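Local structure of Bd0816 (Bdellovibrio bacteriovorus HD100, 5CER) at residues A[70-75]-A[103-108]; A[50-55]-A[197-202]. The protein probably acts as a serine-type D-Ala-D-Ala carboxypeptidase of the peptidase S13 family, trimming the peptide stems of bacterial cell-wall peptidoglycan. The protein carries 2 engineered substitutions. All blocks are in the same frame, centred on the assembly; numbering follows the deposited sequence.

Interaction 1. Residues A[70-75]-A[103-108]; sequences HVEGSR and TFDENF
Val71 and Phe104 pair side by side where two parallel strands of a beta-alpha-beta unit (strand 67-72, helix 81-93, strand 98-104) run out of the mixed sheet into their loops. Val71 N donates to Thr103 O (2.9 Å) and Asp105 N donates to Val71 O, the usual parallel alternation. The packed side is the face carrying Val71 and Phe104, where the Phe108 ring folds back from the turn against Val71. Val71 CG1, anti to its own backbone N (chi1 -174°), lies over one face of the Phe108 ring, 3.8 Å from the ring centroid, a CH-pi contact. Phe79 meets that ring edge-to-face, and the Phe104 side chain turns onto helix 130-145.

On the face of His70 and Thr103 the contact is polar and watered. The two side chains cross at about a right angle, and Thr103 OG1 sits at the edge of the imidazole, 2.6 Å from His70 ND1 in a hydrogen bond. One water joins His70 NE2 to Asp105 OD2; a second ties that same oxygen to Gly73 O and Asn107 ND2. Beyond the strands, Asp105 opens a type I turn ending at Phe108, and its OD1 takes Asn107 N in an Asx turn. Gly73 N reaches OD1 from the opposite face of the carboxylate (3.0 Å), so two backbone bonds fix its rotation and fasten the turn to the other loop. Farther out, Arg75 N donates to Asn107 O at 2.8 Å. Its guanidinium, whose NE is bonded to Asn225, stands perpendicular to the Asn107 amide, and the NH1 bond to Asn107 OD1 is weak and long at 3.4 Å.

Interaction 2. Residues A[50-55]-A[197-202]; sequences DYRHKT and VLQSAP
Thr55 and Leu198 form an antiparallel hydrogen-bonded pair where strands 54-61 and 194-199 meet in the mixed sheet. Leu198 N points almost straight at Thr55 O (2.8 Å, 177° at the hydrogen), and Thr55 N answers to Leu198 O at 3.0 Å. Past the non-hydrogen-bonded pair Lys54-Gln199, Ser200 N gives one more bond to His53 O (3.1 Å).

Lys54 and Gln199 lie on one face of the sheet, and the Arg52 side chain reaches across to Gln199. The arginine is extended from CG to NE and crosses Gln199 at about a right angle, its CD 3.3 Å from Gln199 NE2, while guanidinium and amide planes lie nearly parallel, 8° apart. Pro202 CD lies over one face of the guanidinium, and Arg52 NH1 donates to Ser200 O (2.9 Å) in a bent bond, the oxygen tilted 28° out of the guanidinium plane. Lys54 runs alongside Gln199, then bends at chi3 and chi4 to place NZ 2.8 Å from Arg52 O.

In the outer shell, Asp50 is bridged to Arg204 in helix 203-213, which starts right after Pro202, the residue at its N-cap position. From the C-terminal part of the chain, Asp393 holds Arg52 NH2 in a salt bridge and Asn395 O accepts from Gln199 NE2.

From the N terminus, the chain first passes residues 50-55 and enters strand 54-61, then turns back through strand 67-72 to residues 70-75. Helix 81-93 carries it to 103-108, where interaction 1 closes the shorter loop. Only after helices 130-145 and 151-163 and strand 175-181 does it reach 197-202, and interaction 2 closes a longer loop that contains the first entirely. Both lie in one mixed sheet: interaction 1 joins strand 67-72 to 98-104, interaction 2 joins 54-61 to 194-199, and the adjacent strands 54-61 and 67-72 link them. The contacts also touch directly, through a probable hydrogen bond of Ser74 OG with Thr55 OG1 (2.8 Å).

Interaction 1. Residues A[70-75]-A[103-108]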
loop_
_atom_site.group_PDB
_atom_site.type_symbol
_atom_site.label_atom_id
_atom_site.label_comp_id
_atom_site.label_asym_id
_atom_site.label_seq_id
_atom_site.Cartn_x
_atom_site.Cartn_y
_atom_site.Cartn_z
ATOM N N HIS A 70 -30.466 8.060 14.525
ATOM C CA HIS A 70 -29.912 9.126 13.692
ATOM C C HIS A 70 -28.392 9.144 13.873
ATOM O O HIS A 70 -27.902 9.289 15.001
ATOM C CB HIS A 70 -30.489 10.504 14.049
ATOM C CG HIS A 70 -29.908 11.605 13.228
ATOM N ND1 HIS A 70 -30.160 11.732 11.880
ATOM C CD2 HIS A 70 -29.044 12.601 13.546
ATOM C CE1 HIS A 70 -29.485 12.764 11.400
ATOM N NE2 HIS A 70 -28.816 13.324 12.393
ATOM N N VAL A 71 -27.653 9.021 12.765
ATOM C CA VAL A 71 -26.204 9.051 12.797
ATOM C C VAL A 71 -25.776 10.462 12.512
ATOM O O VAL A 71 -26.001 10.996 11.403
ATOM C CB VAL A 71 -25.595 8.106 11.730
ATOM C CG1 VAL A 71 -24.074 8.040 11.871
ATOM C CG2 VAL A 71 -26.215 6.711 11.836
ATOM N N GLU A 72 -25.132 11.061 13.505
ATOM C CA GLU A 72 -24.475 12.342 13.345
ATOM C C GLU A 72 -23.019 12.025 13.011
ATOM O O GLU A 72 -22.284 11.543 13.845
ATOM C CB GLU A 72 -24.583 13.165 14.610
ATOM C CG GLU A 72 -23.942 14.535 14.539
ATOM C CD GLU A 72 -23.896 15.228 15.878
ATOM O OE1 GLU A 72 -24.526 14.741 16.811
ATOM O OE2 GLU A 72 -23.229 16.272 16.004
ATOM N N GLY A 73 -22.602 12.369 11.798
ATOM C CA GLY A 73 -21.295 11.939 11.239
ATOM C C GLY A 73 -20.119 12.796 11.663
ATOM O O GLY A 73 -20.302 13.959 12.015
ATOM N N SER A 74 -18.942 12.194 11.691
ATOM C CA SER A 74 -17.688 12.888 11.970
ATOM C C SER A 74 -16.786 12.928 10.720
ATOM O O SER A 74 -15.623 13.211 10.820
ATOM C CB SER A 74 -16.967 12.128 13.062
ATOM O OG SER A 74 -16.706 10.771 12.662
ATOM N N ARG A 75 -17.343 12.601 9.553
ATOM C CA ARG A 75 -16.607 12.416 8.305
ATOM C C ARG A 75 -15.474 11.348 8.383
ATOM O O ARG A 75 -14.493 11.427 7.650
ATOM C CB ARG A 75 -16.062 13.759 7.770
ATOM C CG ARG A 75 -17.091 14.879 7.713
ATOM C CD ARG A 75 -16.624 16.036 6.824
ATOM N NE ARG A 75 -16.420 15.613 5.437
ATOM C CZ ARG A 75 -17.361 15.464 4.527
ATOM N NH1 ARG A 75 -18.625 15.743 4.793
ATOM N NH2 ARG A 75 -17.038 15.038 3.336
ATOM N N THR A 103 -31.751 7.237 10.053
ATOM C CA THR A 103 -31.373 8.433 9.326
ATOM C C THR A 103 -29.900 8.739 9.548
ATOM O O THR A 103 -29.272 8.188 10.460
ATOM C CB THR A 103 -32.252 9.630 9.750
ATOM O OG1 THR A 103 -31.976 10.007 11.106
ATOM C CG2 THR A 103 -33.712 9.282 9.636
ATOM N N PHE A 104 -29.330 9.577 8.681
ATOM C CA PHE A 104 -27.925 9.991 8.789
ATOM C C PHE A 104 -27.771 11.367 8.176
ATOM O O PHE A 104 -28.501 11.727 7.228
ATOM C CB PHE A 104 -26.992 8.971 8.101
ATOM C CG PHE A 104 -27.177 8.899 6.604
ATOM C CD1 PHE A 104 -26.475 9.750 5.757
ATOM C CD2 PHE A 104 -28.128 8.051 6.054
ATOM C CE1 PHE A 104 -26.669 9.733 4.395
ATOM C CE2 PHE A 104 -28.331 8.033 4.678
ATOM C CZ PHE A 104 -27.583 8.877 3.844
ATOM N N ASP A 105 -26.809 12.129 8.692
ATOM C CA ASP A 105 -26.569 13.509 8.255
ATOM C C ASP A 105 -25.424 13.616 7.204
ATOM O O ASP A 105 -24.814 12.612 6.779
ATOM C CB ASP A 105 -26.390 14.442 9.481
ATOM C CG ASP A 105 -25.006 14.371 10.122
ATOM O OD1 ASP A 105 -24.070 13.786 9.541
ATOM O OD2 ASP A 105 -24.843 14.965 11.213
ATOM N N GLU A 106 -25.115 14.844 6.800
ATOM C CA GLU A 106 -24.148 15.106 5.700
ATOM C C GLU A 106 -22.709 14.750 5.967
ATOM O O GLU A 106 -21.893 14.743 5.055
ATOM C CB GLU A 106 -24.218 16.583 5.255
ATOM C CG GLU A 106 -23.911 17.637 6.318
ATOM C CD GLU A 106 -25.136 18.151 7.047
ATOM O OE1 GLU A 106 -26.131 17.391 7.204
ATOM O OE2 GLU A 106 -25.107 19.336 7.463
ATOM N N ASN A 107 -22.418 14.445 7.211
ATOM C CA ASN A 107 -21.087 14.080 7.621
ATOM C C ASN A 107 -20.856 12.577 7.750
ATOM O O ASN A 107 -19.737 12.163 8.117
ATOM C CB ASN A 107 -20.743 14.842 8.922
ATOM C CG ASN A 107 -20.633 16.336 8.688
ATOM O OD1 ASN A 107 -20.091 16.822 7.682
ATOM N ND2 ASN A 107 -21.208 17.068 9.576
ATOM N N PHE A 108 -21.893 11.755 7.554
ATOM C CA PHE A 108 -21.706 10.318 7.712
ATOM C C PHE A 108 -21.211 9.739 6.383
ATOM O O PHE A 108 -21.973 9.700 5.398
ATOM C CB PHE A 108 -22.977 9.621 8.231
ATOM C CG PHE A 108 -22.803 8.132 8.407
ATOM C CD1 PHE A 108 -21.788 7.631 9.197
ATOM C CD2 PHE A 108 -23.647 7.239 7.787
ATOM C CE1 PHE A 108 -21.604 6.270 9.343
ATOM C CE2 PHE A 108 -23.469 5.867 7.948
ATOM C CZ PHE A 108 -22.438 5.383 8.709
HETATM O O HOH W 1 -27.251 15.414 12.719
HETATM O O HOH W 2 -22.293 15.749 12.241
#

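Interaction 2. Residues A[50-55]-A[197-202]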
loop_
_atom_site.group_PDB
_atom_site.type_symbol
_atom_site.label_atom_id
_atom_site.label_comp_id
_atom_site.label_asym_id
_atom_site.label_seq_id
_atom_site.Cartn_x
_atom_site.Cartn_y
_atom_site.Cartn_z
ATOM N N ASP A 50 -3.249 12.267 17.632
ATOM C CA ASP A 50 -4.129 11.309 18.316
ATOM C C ASP A 50 -5.619 11.656 18.166
ATOM O O ASP A 50 -6.443 11.147 18.896
ATOM C CB ASP A 50 -3.714 11.172 19.783
ATOM C CG ASP A 50 -2.466 10.338 19.956
ATOM O OD1 ASP A 50 -2.242 9.415 19.137
ATOM O OD2 ASP A 50 -1.684 10.568 20.911
ATOM N N TYR A 51 -5.959 12.487 17.189
ATOM C CA TYR A 51 -7.339 12.854 16.944
ATOM C C TYR A 51 -8.227 11.625 16.645
ATOM O O TYR A 51 -7.804 10.625 16.025
ATOM C CB TYR A 51 -7.403 13.860 15.791
ATOM C CG TYR A 51 -8.798 14.194 15.332
ATOM C CD1 TYR A 51 -9.547 15.175 15.976
ATOM C CD2 TYR A 51 -9.357 13.535 14.238
ATOM C CE1 TYR A 51 -10.819 15.474 15.558
ATOM C CE2 TYR A 51 -10.614 13.845 13.793
ATOM C CZ TYR A 51 -11.351 14.803 14.471
ATOM O OH TYR A 51 -12.626 15.113 14.041
ATOM N N ARG A 52 -9.459 11.718 17.098
ATOM C CA ARG A 52 -10.420 10.674 16.906
ATOM C C ARG A 52 -11.675 11.222 16.263
ATOM O O ARG A 52 -12.258 12.230 16.724
ATOM C CB ARG A 52 -10.700 9.990 18.245
ATOM C CG ARG A 52 -9.617 8.985 18.631
ATOM C CD ARG A 52 -9.975 8.358 19.959
ATOM N NE ARG A 52 -8.926 7.539 20.556
ATOM C CZ ARG A 52 -8.834 6.216 20.482
ATOM N NH1 ARG A 52 -9.679 5.479 19.761
ATOM N NH2 ARG A 52 -7.852 5.612 21.125
ATOM N N HIS A 53 -12.106 10.531 15.213
ATOM C CA HIS A 53 -13.391 10.806 14.556
ATOM C C HIS A 53 -14.525 10.242 15.426
ATOM O O HIS A 53 -14.626 9.032 15.611
ATOM C CB HIS A 53 -13.442 10.207 13.151
ATOM C CG HIS A 53 -12.426 10.776 12.218
ATOM N ND1 HIS A 53 -12.737 11.682 11.210
ATOM C CD2 HIS A 53 -11.091 10.574 12.147
ATOM C CE1 HIS A 53 -11.629 12.009 10.574
ATOM N NE2 HIS A 53 -10.623 11.341 11.116
ATOM N N LYS A 54 -15.325 11.136 15.995
ATOM C CA LYS A 54 -16.351 10.824 16.997
ATOM C C LYS A 54 -17.697 10.862 16.353
ATOM O O LYS A 54 -18.353 11.929 16.310
ATOM C CB LYS A 54 -16.321 11.839 18.167
ATOM C CG LYS A 54 -15.073 11.751 19.027
ATOM C CD LYS A 54 -14.984 12.838 20.091
ATOM C CE LYS A 54 -13.548 13.353 20.276
ATOM N NZ LYS A 54 -12.852 13.803 19.001
ATOM N N THR A 55 -18.129 9.699 15.864
ATOM C CA THR A 55 -19.421 9.547 15.270
ATOM C C THR A 55 -20.464 9.377 16.387
ATOM O O THR A 55 -20.342 8.511 17.261
ATOM C CB THR A 55 -19.404 8.394 14.265
ATOM O OG1 THR A 55 -18.270 8.501 13.375
ATOM C CG2 THR A 55 -20.651 8.400 13.421
ATOM N N VAL A 197 -21.462 7.565 21.576
ATOM C CA VAL A 197 -20.427 7.996 20.658
ATOM C C VAL A 197 -19.514 6.823 20.321
ATOM O O VAL A 197 -19.157 6.001 21.164
ATOM C CB VAL A 197 -19.666 9.272 21.105
ATOM C CG1 VAL A 197 -20.484 10.143 22.035
ATOM C CG2 VAL A 197 -18.364 8.960 21.787
ATOM N N LEU A 198 -19.209 6.718 19.040
ATOM C CA LEU A 198 -18.267 5.729 18.511
ATOM C C LEU A 198 -17.028 6.486 18.052
ATOM O O LEU A 198 -17.052 7.165 17.021
ATOM C CB LEU A 198 -18.915 4.919 17.372
ATOM C CG LEU A 198 -18.040 3.971 16.537
ATOM C CD1 LEU A 198 -17.446 2.828 17.353
ATOM C CD2 LEU A 198 -18.677 3.403 15.262
ATOM N N GLN A 199 -15.952 6.357 18.832
ATOM C CA GLN A 199 -14.634 6.868 18.478
ATOM C C GLN A 199 -13.871 5.848 17.647
ATOM O O GLN A 199 -13.596 4.736 18.121
ATOM C CB GLN A 199 -13.797 7.062 19.712
ATOM C CG GLN A 199 -14.195 8.256 20.472
ATOM C CD GLN A 199 -13.192 8.657 21.493
ATOM O OE1 GLN A 199 -13.043 9.840 21.746
ATOM N NE2 GLN A 199 -12.479 7.700 22.071
ATOM N N SER A 200 -13.474 6.229 16.442
ATOM C CA SER A 200 -12.589 5.357 15.649
ATOM C C SER A 200 -11.184 5.396 16.263
ATOM O O SER A 200 -10.906 6.099 17.257
ATOM C CB SER A 200 -12.579 5.805 14.174
ATOM O OG SER A 200 -11.968 7.097 14.026
ATOM N N ALA A 201 -10.296 4.629 15.660
ATOM C CA ALA A 201 -8.916 4.574 16.089
ATOM C C ALA A 201 -8.268 5.974 16.011
ATOM O O ALA A 201 -8.751 6.839 15.272
ATOM C CB ALA A 201 -8.160 3.577 15.232
ATOM N N PRO A 202 -7.198 6.199 16.784
ATOM C CA PRO A 202 -6.504 7.472 16.675
ATOM C C PRO A 202 -5.922 7.704 15.276
ATOM O O PRO A 202 -5.634 6.742 14.569
ATOM C CB PRO A 202 -5.390 7.369 17.721
ATOM C CG PRO A 202 -5.244 5.924 18.013
ATOM C CD PRO A 202 -6.569 5.306 17.777
#